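LPXTG cell wall surface protein (Streptococcus gordonii, PDB 4IGB) is probably a cell-wall-anchored adhesin of the streptococcal surface, its two N-terminal domains, N1 and N2, making up this chain. Local coordinates at residues Q233-S237 / D238-W242; E302-K306 / D307-V311; V374-T377 / P378-K382. One frame throughout, in Å; residues are numbered along the deposited sequence.

Contact 1: Q233-S237 / D238-W242; sequences QEEAS and DRTSW
The W242 indole has T240 CG2 over one face, 3.7 Å above the plane and offset toward the rim, and the Q233 amide at the edge that carries NE1. Both contacts lie in a β-hairpin, strands 232-235 and 239-243, at the border of an eight-stranded antiparallel sheet of the N-terminal domain. Q233 is fully extended, its CG trans to the backbone nitrogen (chi1 177°), and so runs alongside W242 and brings OE1 within 2.9 Å of W242 NE1. This hydrogen bond is bent: the donor stands above the carbonyl plane, and amide and ring planes are 68° apart. R223 NH1 also bonds Q233 OE1, and Y216 meets the indole edge-to-face.

Q233 NE2 donates a hydrogen bond to E235 OE2 at 2.7 Å, on the anti side of the carboxylate, and another to E16 OE2. Between Q233 and E235, T240 fills the same face: its CG2 is 3.7 Å from Q233 CG, and its OG1, alongside the glutamate, 3.1 Å from E235 CG. On the other face, a water joins E234 O to S241 OG. E234 and S241 form the hydrogen-bonded pair, with S241 N to E234 O at 2.8 Å. Near the turn, A236 N donates to R239 O at 2.9 Å, while R239 NE forms a salt bridge with D238 OD2 at 3.0 Å, on the carboxylate's syn side.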
ATOM      1  N   GLN B 233       7.513 -19.871   0.228  1.00 17.37           N
ATOM      2  CA  GLN B 233       6.169 -19.362   0.446  1.00 19.73           C
ATOM      3  C   GLN B 233       5.327 -20.465   1.049  1.00 22.70           C
ATOM      4  O   GLN B 233       5.129 -21.523   0.456  1.00 25.61           O
ATOM      5  CB  GLN B 233       5.518 -18.841  -0.831  1.00 15.76           C
ATOM      6  CG  GLN B 233       4.074 -18.391  -0.590  1.00 11.63           C
ATOM      7  CD  GLN B 233       3.473 -17.676  -1.780  1.00 22.57           C
ATOM      8  OE1 GLN B 233       4.154 -16.905  -2.468  1.00 20.56           O
ATOM      9  NE2 GLN B 233       2.195 -17.941  -2.044  1.00 14.42           N
ATOM     10  N   GLU B 234       4.832 -20.214   2.241  1.00 15.97           N
ATOM     11  CA  GLU B 234       4.172 -21.250   2.983  1.00 20.02           C
ATOM     12  C   GLU B 234       2.760 -20.809   3.298  1.00 20.43           C
ATOM     13  O   GLU B 234       2.557 -19.868   4.057  1.00 20.54           O
ATOM     14  CB  GLU B 234       4.952 -21.502   4.259  1.00 22.03           C
ATOM     15  CG  GLU B 234       4.223 -22.299   5.293  1.00 34.01           C
ATOM     16  CD  GLU B 234       5.099 -22.546   6.493  1.00 48.08           C
ATOM     17  OE1 GLU B 234       6.096 -23.289   6.341  1.00 34.73           O
ATOM     18  OE2 GLU B 234       4.806 -21.968   7.568  1.00 54.70           O
ATOM     19  N   GLU B 235       1.787 -21.500   2.719  1.00 19.66           N
ATOM     20  CA  GLU B 235       0.388 -21.140   2.899  1.00 20.09           C
ATOM     21  C   GLU B 235      -0.312 -22.021   3.927  1.00 28.65           C
ATOM     22  O   GLU B 235      -0.524 -23.222   3.705  1.00 19.31           O
ATOM     23  CB  GLU B 235      -0.343 -21.198   1.559  1.00 18.99           C
ATOM     24  CG  GLU B 235       0.020 -20.046   0.640  1.00 26.93           C
ATOM     25  CD  GLU B 235      -0.411 -20.263  -0.787  1.00 29.53           C
ATOM     26  OE1 GLU B 235      -1.188 -21.207  -1.048  1.00 23.08           O
ATOM     27  OE2 GLU B 235       0.026 -19.484  -1.653  1.00 27.25           O
ATOM     28  N   ALA B 236      -0.658 -21.417   5.063  1.00 22.03           N
ATOM     29  CA  ALA B 236      -1.468 -22.084   6.065  1.00 17.50           C
ATOM     30  C   ALA B 236      -2.889 -21.557   5.921  1.00 25.96           C
ATOM     31  O   ALA B 236      -3.150 -20.661   5.110  1.00 23.71           O
ATOM     32  CB  ALA B 236      -0.919 -21.833   7.465  1.00 25.96           C
ATOM     33  N   SER B 237      -3.823 -22.107   6.683  1.00 25.05           N
ATOM     34  CA  SER B 237      -5.221 -21.711   6.503  1.00 31.56           C
ATOM     35  C   SER B 237      -5.479 -20.255   6.903  1.00 29.01           C
ATOM     36  O   SER B 237      -6.325 -19.585   6.318  1.00 33.16           O
ATOM     37  CB  SER B 237      -6.138 -22.635   7.291  1.00 29.61           C
ATOM     38  OG  SER B 237      -5.757 -22.612   8.645  1.00 36.29           O
ATOM     39  N   ASP B 238      -4.747 -19.759   7.895  1.00 25.29           N
ATOM     40  CA  ASP B 238      -5.003 -18.417   8.428  1.00 22.98           C
ATOM     41  C   ASP B 238      -4.059 -17.336   7.899  1.00 28.49           C
ATOM     42  O   ASP B 238      -4.255 -16.155   8.179  1.00 21.49           O
ATOM     43  CB  ASP B 238      -4.870 -18.433   9.941  1.00 25.90           C
ATOM     44  CG  ASP B 238      -3.454 -18.729  10.383  1.00 33.81           C
ATOM     45  OD1 ASP B 238      -2.987 -19.857  10.120  1.00 33.10           O
ATOM     46  OD2 ASP B 238      -2.807 -17.842  10.986  1.00 39.52           O
ATOM     47  N   ARG B 239      -3.024 -17.731   7.162  1.00 23.70           N
ATOM     48  CA  ARG B 239      -1.943 -16.802   6.835  1.00 21.16           C
ATOM     49  C   ARG B 239      -1.003 -17.439   5.825  1.00 24.96           C
ATOM     50  O   ARG B 239      -0.866 -18.665   5.778  1.00 22.95           O
ATOM     51  CB  ARG B 239      -1.112 -16.533   8.083  1.00 21.40           C
ATOM     52  CG  ARG B 239      -0.173 -17.701   8.393  1.00 21.14           C
ATOM     53  CD  ARG B 239       0.749 -17.424   9.556  1.00 21.94           C
ATOM     54  NE  ARG B 239       0.005 -16.939  10.704  1.00 29.89           N
ATOM     55  CZ  ARG B 239       0.547 -16.643  11.878  1.00 43.06           C
ATOM     56  NH1 ARG B 239       1.859 -16.796  12.064  1.00 29.89           N
ATOM     57  NH2 ARG B 239      -0.229 -16.195  12.866  1.00 36.34           N
ATOM     58  N   THR B 240      -0.325 -16.603   5.050  1.00 17.25           N
ATOM     59  CA  THR B 240       0.728 -17.073   4.176  1.00 15.98           C
ATOM     60  C   THR B 240       2.022 -16.383   4.599  1.00 23.70           C
ATOM     61  O   THR B 240       2.030 -15.182   4.856  1.00 22.62           O
ATOM     62  CB  THR B 240       0.375 -16.785   2.699  1.00 23.67           C
ATOM     63  OG1 THR B 240      -0.762 -17.576   2.339  1.00 19.05           O
ATOM     64  CG2 THR B 240       1.532 -17.122   1.761  1.00 14.15           C
ATOM     65  N   SER B 241       3.101 -17.150   4.699  1.00 18.46           N
ATOM     66  CA  SER B 241       4.371 -16.627   5.195  1.00 17.66           C
ATOM     67  C   SER B 241       5.439 -16.704   4.129  1.00 22.57           C
ATOM     68  O   SER B 241       5.438 -17.619   3.305  1.00 19.68           O
ATOM     69  CB  SER B 241       4.843 -17.432   6.403  1.00 20.22           C
ATOM     70  OG  SER B 241       3.977 -17.265   7.510  1.00 19.62           O
ATOM     71  N   TRP B 242       6.355 -15.744   4.153  1.00 18.34           N
ATOM     72  CA  TRP B 242       7.519 -15.781   3.285  1.00 17.87           C
ATOM     73  C   TRP B 242       8.756 -15.943   4.145  1.00 24.99           C
ATOM     74  O   TRP B 242       9.061 -15.088   4.978  1.00 24.64           O
ATOM     75  CB  TRP B 242       7.565 -14.539   2.393  1.00 12.30           C
ATOM     76  CG  TRP B 242       6.501 -14.614   1.357  1.00 18.92           C
ATOM     77  CD1 TRP B 242       6.601 -15.184   0.114  1.00 17.97           C
ATOM     78  CD2 TRP B 242       5.141 -14.166   1.481  1.00 20.60           C
ATOM     79  NE1 TRP B 242       5.400 -15.090  -0.547  1.00 20.25           N
ATOM     80  CE2 TRP B 242       4.487 -14.467   0.270  1.00 19.67           C
ATOM     81  CE3 TRP B 242       4.419 -13.524   2.493  1.00 20.69           C
ATOM     82  CZ2 TRP B 242       3.155 -14.148   0.041  1.00 16.72           C
ATOM     83  CZ3 TRP B 242       3.087 -13.202   2.258  1.00 20.42           C
ATOM     84  CH2 TRP B 242       2.474 -13.516   1.045  1.00 22.03           C
TER
HETATM   85  O   HOH W   1       2.386 -19.538   7.063  1.00 21.20           O
HETATM   86  O   HOH W   2      -3.192 -17.939   3.724  1.00 25.99           O

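Contact 2: E302-K306 / D307-V311; sequences EIPAK and DGQDV
Q309 is the side chain that fills the inside of the bend against I303, P304 and K306, and its atoms meet these three residues from CB to the amide. CB lies between K306 O and I303 CD1, the latter 4.0 Å away, with the isoleucine and glutamine chains pointing in contrary directions. CG rests on the backbone carbonyl of K306, 3.1 Å from its O, with P304 O somewhat farther off. A bend in the chain (chi2 -64°) turns the amide against the CG-CD side of the P304 ring instead of letting it run on along the loop. CD then lies 3.5 Å from P304 CG, NE2 is closer still to that same carbon at 3.2 Å, and OE1 stands on the K306 side at 4.0 Å from it. The glutamine is roughly perpendicular to the proline.

The bend belongs to the β-hairpin of strands 295-304 and 310-317 in the N2 domain, whose connection is irregular. An inverse gamma turn centred on A305 brings K306 N to P304 O in a weak bond, and G308 adopts a positive phi of 64°. No hydrogen bond joins 302-306 to 307-311. T397, on strand 389-397, instead spans the gap, its hydroxyl bonded to both K306 O and Q309 N. Deeper in, I303 CD1 makes an apolar contact with V311 CG1 at 4.4 Å.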
ATOM      1  N   GLU B 302     -20.798  27.026 -19.862  1.00 38.84           N
ATOM      2  CA  GLU B 302     -22.097  27.514 -19.443  1.00 42.85           C
ATOM      3  C   GLU B 302     -23.109  27.310 -20.555  1.00 36.60           C
ATOM      4  O   GLU B 302     -22.769  27.327 -21.733  1.00 48.02           O
ATOM      5  CB  GLU B 302     -22.018  28.995 -19.036  1.00 64.09           C
ATOM      6  CG  GLU B 302     -22.218  30.002 -20.168  1.00 95.83           C
ATOM      7  CD  GLU B 302     -20.977  30.227 -21.040  1.00117.05           C
ATOM      8  OE1 GLU B 302     -20.056  29.374 -21.037  1.00121.76           O
ATOM      9  OE2 GLU B 302     -20.932  31.271 -21.734  1.00118.22           O
ATOM     10  N   ILE B 303     -24.353  27.088 -20.166  1.00 42.00           N
ATOM     11  CA  ILE B 303     -25.436  26.922 -21.116  1.00 46.21           C
ATOM     12  C   ILE B 303     -26.698  27.552 -20.552  1.00 51.01           C
ATOM     13  O   ILE B 303     -26.826  27.717 -19.333  1.00 33.80           O
ATOM     14  CB  ILE B 303     -25.754  25.441 -21.351  1.00 39.05           C
ATOM     15  CG1 ILE B 303     -26.013  24.761 -20.007  1.00 52.66           C
ATOM     16  CG2 ILE B 303     -24.632  24.754 -22.097  1.00 35.91           C
ATOM     17  CD1 ILE B 303     -26.717  23.440 -20.113  1.00 49.02           C
ATOM     18  N   PRO B 304     -27.637  27.916 -21.438  1.00 48.02           N
ATOM     19  CA  PRO B 304     -28.992  28.239 -20.997  1.00 47.05           C
ATOM     20  C   PRO B 304     -29.624  27.017 -20.347  1.00 51.05           C
ATOM     21  O   PRO B 304     -29.413  25.888 -20.798  1.00 37.93           O
ATOM     22  CB  PRO B 304     -29.721  28.561 -22.306  1.00 47.56           C
ATOM     23  CG  PRO B 304     -28.889  27.937 -23.385  1.00 51.05           C
ATOM     24  CD  PRO B 304     -27.483  28.057 -22.896  1.00 51.01           C
ATOM     25  N   ALA B 305     -30.392  27.250 -19.292  1.00 48.40           N
ATOM     26  CA  ALA B 305     -31.066  26.181 -18.575  1.00 40.96           C
ATOM     27  C   ALA B 305     -32.251  25.674 -19.383  1.00 51.45           C
ATOM     28  O   ALA B 305     -33.396  25.737 -18.928  1.00 44.96           O
ATOM     29  CB  ALA B 305     -31.525  26.677 -17.207  1.00 39.76           C
ATOM     30  N   LYS B 306     -31.969  25.171 -20.581  1.00 36.45           N
ATOM     31  CA  LYS B 306     -33.010  24.684 -21.476  1.00 32.37           C
ATOM     32  C   LYS B 306     -32.722  23.279 -21.972  1.00 31.08           C
ATOM     33  O   LYS B 306     -31.575  22.876 -22.071  1.00 39.58           O
ATOM     34  CB  LYS B 306     -33.159  25.615 -22.688  1.00 36.82           C
ATOM     35  CG  LYS B 306     -33.977  26.869 -22.432  1.00 54.41           C
ATOM     36  CD  LYS B 306     -33.179  28.129 -22.720  1.00 61.68           C
ATOM     37  CE  LYS B 306     -34.099  29.330 -22.903  1.00 77.97           C
ATOM     38  NZ  LYS B 306     -35.111  29.430 -21.807  1.00 90.77           N
ATOM     39  N   ASP B 307     -33.784  22.556 -22.303  1.00 31.51           N
ATOM     40  CA  ASP B 307     -33.696  21.243 -22.932  1.00 38.13           C
ATOM     41  C   ASP B 307     -32.872  21.298 -24.231  1.00 38.03           C
ATOM     42  O   ASP B 307     -32.778  22.346 -24.863  1.00 30.26           O
ATOM     43  CB  ASP B 307     -35.112  20.753 -23.234  1.00 33.47           C
ATOM     44  CG  ASP B 307     -35.141  19.365 -23.822  1.00 40.83           C
ATOM     45  OD1 ASP B 307     -34.408  18.492 -23.311  1.00 35.28           O
ATOM     46  OD2 ASP B 307     -35.889  19.149 -24.803  1.00 32.86           O
ATOM     47  N   GLY B 308     -32.275  20.172 -24.614  1.00 34.33           N
ATOM     48  CA  GLY B 308     -31.547  20.067 -25.869  1.00 33.61           C
ATOM     49  C   GLY B 308     -30.305  20.938 -26.012  1.00 42.25           C
ATOM     50  O   GLY B 308     -30.011  21.409 -27.107  1.00 43.65           O
ATOM     51  N   GLN B 309     -29.577  21.165 -24.920  1.00 27.99           N
ATOM     52  CA  GLN B 309     -28.308  21.880 -24.994  1.00 32.56           C
ATOM     53  C   GLN B 309     -27.142  20.889 -24.951  1.00 35.45           C
ATOM     54  O   GLN B 309     -26.949  20.178 -23.959  1.00 34.69           O
ATOM     55  CB  GLN B 309     -28.162  22.879 -23.842  1.00 35.02           C
ATOM     56  CG  GLN B 309     -29.205  23.964 -23.804  1.00 40.91           C
ATOM     57  CD  GLN B 309     -29.135  24.871 -25.009  1.00 48.50           C
ATOM     58  OE1 GLN B 309     -30.099  24.986 -25.756  1.00 41.65           O
ATOM     59  NE2 GLN B 309     -27.988  25.517 -25.209  1.00 52.64           N
ATOM     60  N   ASP B 310     -26.362  20.843 -26.023  1.00 30.29           N
ATOM     61  CA  ASP B 310     -25.203  19.960 -26.057  1.00 34.43           C
ATOM     62  C   ASP B 310     -24.243  20.241 -24.912  1.00 24.53           C
ATOM     63  O   ASP B 310     -23.988  21.393 -24.557  1.00 31.28           O
ATOM     64  CB  ASP B 310     -24.448  20.102 -27.372  1.00 29.52           C
ATOM     65  CG  ASP B 310     -25.172  19.467 -28.527  1.00 42.80           C
ATOM     66  OD1 ASP B 310     -26.108  18.676 -28.277  1.00 40.01           O
ATOM     67  OD2 ASP B 310     -24.794  19.755 -29.685  1.00 44.04           O
ATOM     68  N   VAL B 311     -23.722  19.182 -24.316  1.00 32.43           N
ATOM     69  CA  VAL B 311     -22.563  19.323 -23.453  1.00 22.25           C
ATOM     70  C   VAL B 311     -21.656  18.130 -23.738  1.00 27.78           C
ATOM     71  O   VAL B 311     -22.100  16.979 -23.763  1.00 25.71           O
ATOM     72  CB  VAL B 311     -22.917  19.468 -21.946  1.00 36.71           C
ATOM     73  CG1 VAL B 311     -24.302  20.090 -21.760  1.00 32.54           C
ATOM     74  CG2 VAL B 311     -22.832  18.143 -21.238  1.00 40.70           C
TER

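Contact 3: V374-T377 / P378-K382; sequences VKMT and PEYLK
T377 meets the first turn of helix 378-382 with both its hydroxyl and its carbonyl, and so illustrates how the residue between a strand and a helix can supply partners for early helical N-H groups, here those of Y380 and L381. Its OG1 accepts from Y380 N at 3.2 Å, with an N-H...O angle of 154°. The hydroxyl lies between the backbone N and the carbonyl carbon of its own residue (chi1 60°), which swings it over the helix start. The same OG1 is hydrogen-bonded to the carbonyl of R361, with a weak further link to that of D362, so the group that caps the helix is itself held by the neighbouring loop.

The carbonyl of T377 takes the next N-H: L381 N donates to T377 O at 3.0 Å in a nearly straight bond (169°), and K382 N continues the pattern to P378 O at 2.8 Å. P378, as the first helical residue, has no N-H to satisfy. E379 OE2 forms a salt bridge with R361 NE, and a carboxylate so near the helix N terminus would probably also be favoured by the local field.

Beneath the cap, the M376 methyl supplies apolar cover. The twice-bent side chain places CE over the centre of one face of the Y380 ring, 3.8 Å from its centroid, while SD stands farther off at 5.4 Å. Y380 OH, at the far end of the ring, makes a weak bond to S352. The whole is a threonine N-cap followed by proline at N1, backed by a Met-aromatic contact.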
ATOM      1  N   VAL B 374     -16.619   2.425 -20.206  1.00 24.80           N
ATOM      2  CA  VAL B 374     -15.809   1.932 -21.307  1.00 22.68           C
ATOM      3  C   VAL B 374     -14.793   0.929 -20.784  1.00 21.50           C
ATOM      4  O   VAL B 374     -14.071   1.212 -19.833  1.00 19.40           O
ATOM      5  CB  VAL B 374     -15.085   3.067 -22.036  1.00 21.50           C
ATOM      6  CG1 VAL B 374     -14.109   2.490 -23.065  1.00 23.41           C
ATOM      7  CG2 VAL B 374     -16.095   3.991 -22.681  1.00 20.40           C
ATOM      8  N   LYS B 375     -14.749  -0.243 -21.412  1.00 19.60           N
ATOM      9  CA  LYS B 375     -13.830  -1.303 -21.017  1.00 21.31           C
ATOM     10  C   LYS B 375     -12.943  -1.633 -22.195  1.00 28.63           C
ATOM     11  O   LYS B 375     -13.445  -2.020 -23.258  1.00 24.50           O
ATOM     12  CB  LYS B 375     -14.605  -2.563 -20.608  1.00 20.51           C
ATOM     13  CG  LYS B 375     -15.717  -2.312 -19.593  1.00 28.27           C
ATOM     14  CD  LYS B 375     -16.428  -3.607 -19.206  1.00 39.99           C
ATOM     15  CE  LYS B 375     -17.625  -3.331 -18.292  1.00 46.77           C
ATOM     16  NZ  LYS B 375     -18.064  -4.558 -17.563  1.00 50.72           N
ATOM     17  N   MET B 376     -11.633  -1.474 -22.021  1.00 23.77           N
ATOM     18  CA  MET B 376     -10.692  -1.853 -23.066  1.00 29.63           C
ATOM     19  C   MET B 376     -10.726  -3.363 -23.151  1.00 24.28           C
ATOM     20  O   MET B 376     -10.863  -4.027 -22.135  1.00 23.83           O
ATOM     21  CB  MET B 376      -9.280  -1.348 -22.754  1.00 25.76           C
ATOM     22  CG  MET B 376      -9.236   0.114 -22.340  1.00 17.65           C
ATOM     23  SD  MET B 376     -10.141   1.206 -23.473  1.00 21.42           S
ATOM     24  CE  MET B 376      -9.174   1.061 -24.988  1.00 20.24           C
ATOM     25  N   THR B 377     -10.634  -3.904 -24.365  1.00 21.46           N
ATOM     26  CA  THR B 377     -10.656  -5.350 -24.556  1.00 24.78           C
ATOM     27  C   THR B 377      -9.317  -5.994 -24.202  1.00 29.94           C
ATOM     28  O   THR B 377      -8.277  -5.322 -24.159  1.00 28.53           O
ATOM     29  CB  THR B 377     -10.936  -5.715 -26.019  1.00 24.76           C
ATOM     30  OG1 THR B 377      -9.904  -5.148 -26.836  1.00 28.61           O
ATOM     31  CG2 THR B 377     -12.287  -5.191 -26.457  1.00 22.87           C
ATOM     32  N   PRO B 378      -9.337  -7.312 -23.959  1.00 21.30           N
ATOM     33  CA  PRO B 378      -8.100  -8.067 -23.742  1.00 23.96           C
ATOM     34  C   PRO B 378      -7.102  -7.850 -24.890  1.00 27.76           C
ATOM     35  O   PRO B 378      -5.906  -7.664 -24.631  1.00 35.55           O
ATOM     36  CB  PRO B 378      -8.587  -9.515 -23.702  1.00 37.80           C
ATOM     37  CG  PRO B 378     -10.001  -9.408 -23.177  1.00 30.38           C
ATOM     38  CD  PRO B 378     -10.543  -8.138 -23.763  1.00 23.32           C
ATOM     39  N   GLU B 379      -7.591  -7.839 -26.130  1.00 25.52           N
ATOM     40  CA  GLU B 379      -6.731  -7.600 -27.292  1.00 37.31           C
ATOM     41  C   GLU B 379      -6.021  -6.247 -27.186  1.00 36.14           C
ATOM     42  O   GLU B 379      -4.838  -6.141 -27.488  1.00 33.48           O
ATOM     43  CB  GLU B 379      -7.517  -7.694 -28.616  1.00 48.43           C
ATOM     44  CG  GLU B 379      -6.709  -7.278 -29.869  1.00 66.57           C
ATOM     45  CD  GLU B 379      -7.578  -6.940 -31.103  1.00 69.25           C
ATOM     46  OE1 GLU B 379      -8.544  -7.695 -31.387  1.00 65.56           O
ATOM     47  OE2 GLU B 379      -7.294  -5.919 -31.790  1.00 44.06           O
ATOM     48  N   TYR B 380      -6.742  -5.214 -26.757  1.00 30.54           N
ATOM     49  CA  TYR B 380      -6.128  -3.905 -26.644  1.00 30.52           C
ATOM     50  C   TYR B 380      -5.056  -3.931 -25.569  1.00 28.09           C
ATOM     51  O   TYR B 380      -3.965  -3.409 -25.767  1.00 28.05           O
ATOM     52  CB  TYR B 380      -7.146  -2.793 -26.357  1.00 22.24           C
ATOM     53  CG  TYR B 380      -6.497  -1.421 -26.408  1.00 20.49           C
ATOM     54  CD1 TYR B 380      -6.463  -0.690 -27.590  1.00 27.30           C
ATOM     55  CD2 TYR B 380      -5.887  -0.875 -25.287  1.00 25.65           C
ATOM     56  CE1 TYR B 380      -5.858   0.547 -27.655  1.00 32.09           C
ATOM     57  CE2 TYR B 380      -5.278   0.370 -25.342  1.00 24.96           C
ATOM     58  CZ  TYR B 380      -5.266   1.075 -26.527  1.00 30.55           C
ATOM     59  OH  TYR B 380      -4.662   2.312 -26.592  1.00 30.16           O
ATOM     60  N   LEU B 381      -5.371  -4.551 -24.438  1.00 22.40           N
ATOM     61  CA  LEU B 381      -4.409  -4.697 -23.348  1.00 30.93           C
ATOM     62  C   LEU B 381      -3.159  -5.457 -23.793  1.00 31.51           C
ATOM     63  O   LEU B 381      -2.045  -5.098 -23.423  1.00 32.48           O
ATOM     64  CB  LEU B 381      -5.041  -5.407 -22.138  1.00 25.38           C
ATOM     65  CG  LEU B 381      -6.134  -4.639 -21.377  1.00 31.43           C
ATOM     66  CD1 LEU B 381      -6.633  -5.440 -20.173  1.00 29.67           C
ATOM     67  CD2 LEU B 381      -5.635  -3.280 -20.931  1.00 31.79           C
ATOM     68  N   LYS B 382      -3.358  -6.515 -24.572  1.00 29.90           N
ATOM     69  CA  LYS B 382      -2.264  -7.375 -25.014  1.00 38.95           C
ATOM     70  C   LYS B 382      -1.263  -6.609 -25.878  1.00 32.69           C
ATOM     71  O   LYS B 382      -0.072  -6.897 -25.867  1.00 41.70           O
ATOM     72  CB  LYS B 382      -2.835  -8.566 -25.794  1.00 46.70           C
ATOM     73  CG  LYS B 382      -1.818  -9.582 -26.277  1.00 62.47           C
ATOM     74  CD  LYS B 382      -2.496 -10.721 -27.053  1.00 73.27           C
ATOM     75  CE  LYS B 382      -1.481 -11.749 -27.587  1.00 77.66           C
ATOM     76  NZ  LYS B 382      -0.566 -11.213 -28.650  1.00 68.98           N
TER

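From the N terminus, the chain first meets contact 1, where a tight turn joins the two strands at one edge of the eight-stranded antiparallel sheet in the N-terminal domain. It then crosses into the N2 domain, where contact 2 closes the hairpin between strands 295-304 and 310-317, and later contact 3 turns strand 371-376 into a short helix. All three are local and follow in series, so none nests within or crosses another. Contacts 1 and 2 lie on opposite sides of the chain's centre, their centres 58 Å apart. Contacts 2 and 3 reach the same sheet at separate places, about 14 Å apart at their nearest atoms, whereas contact 1 belongs to a different sheet.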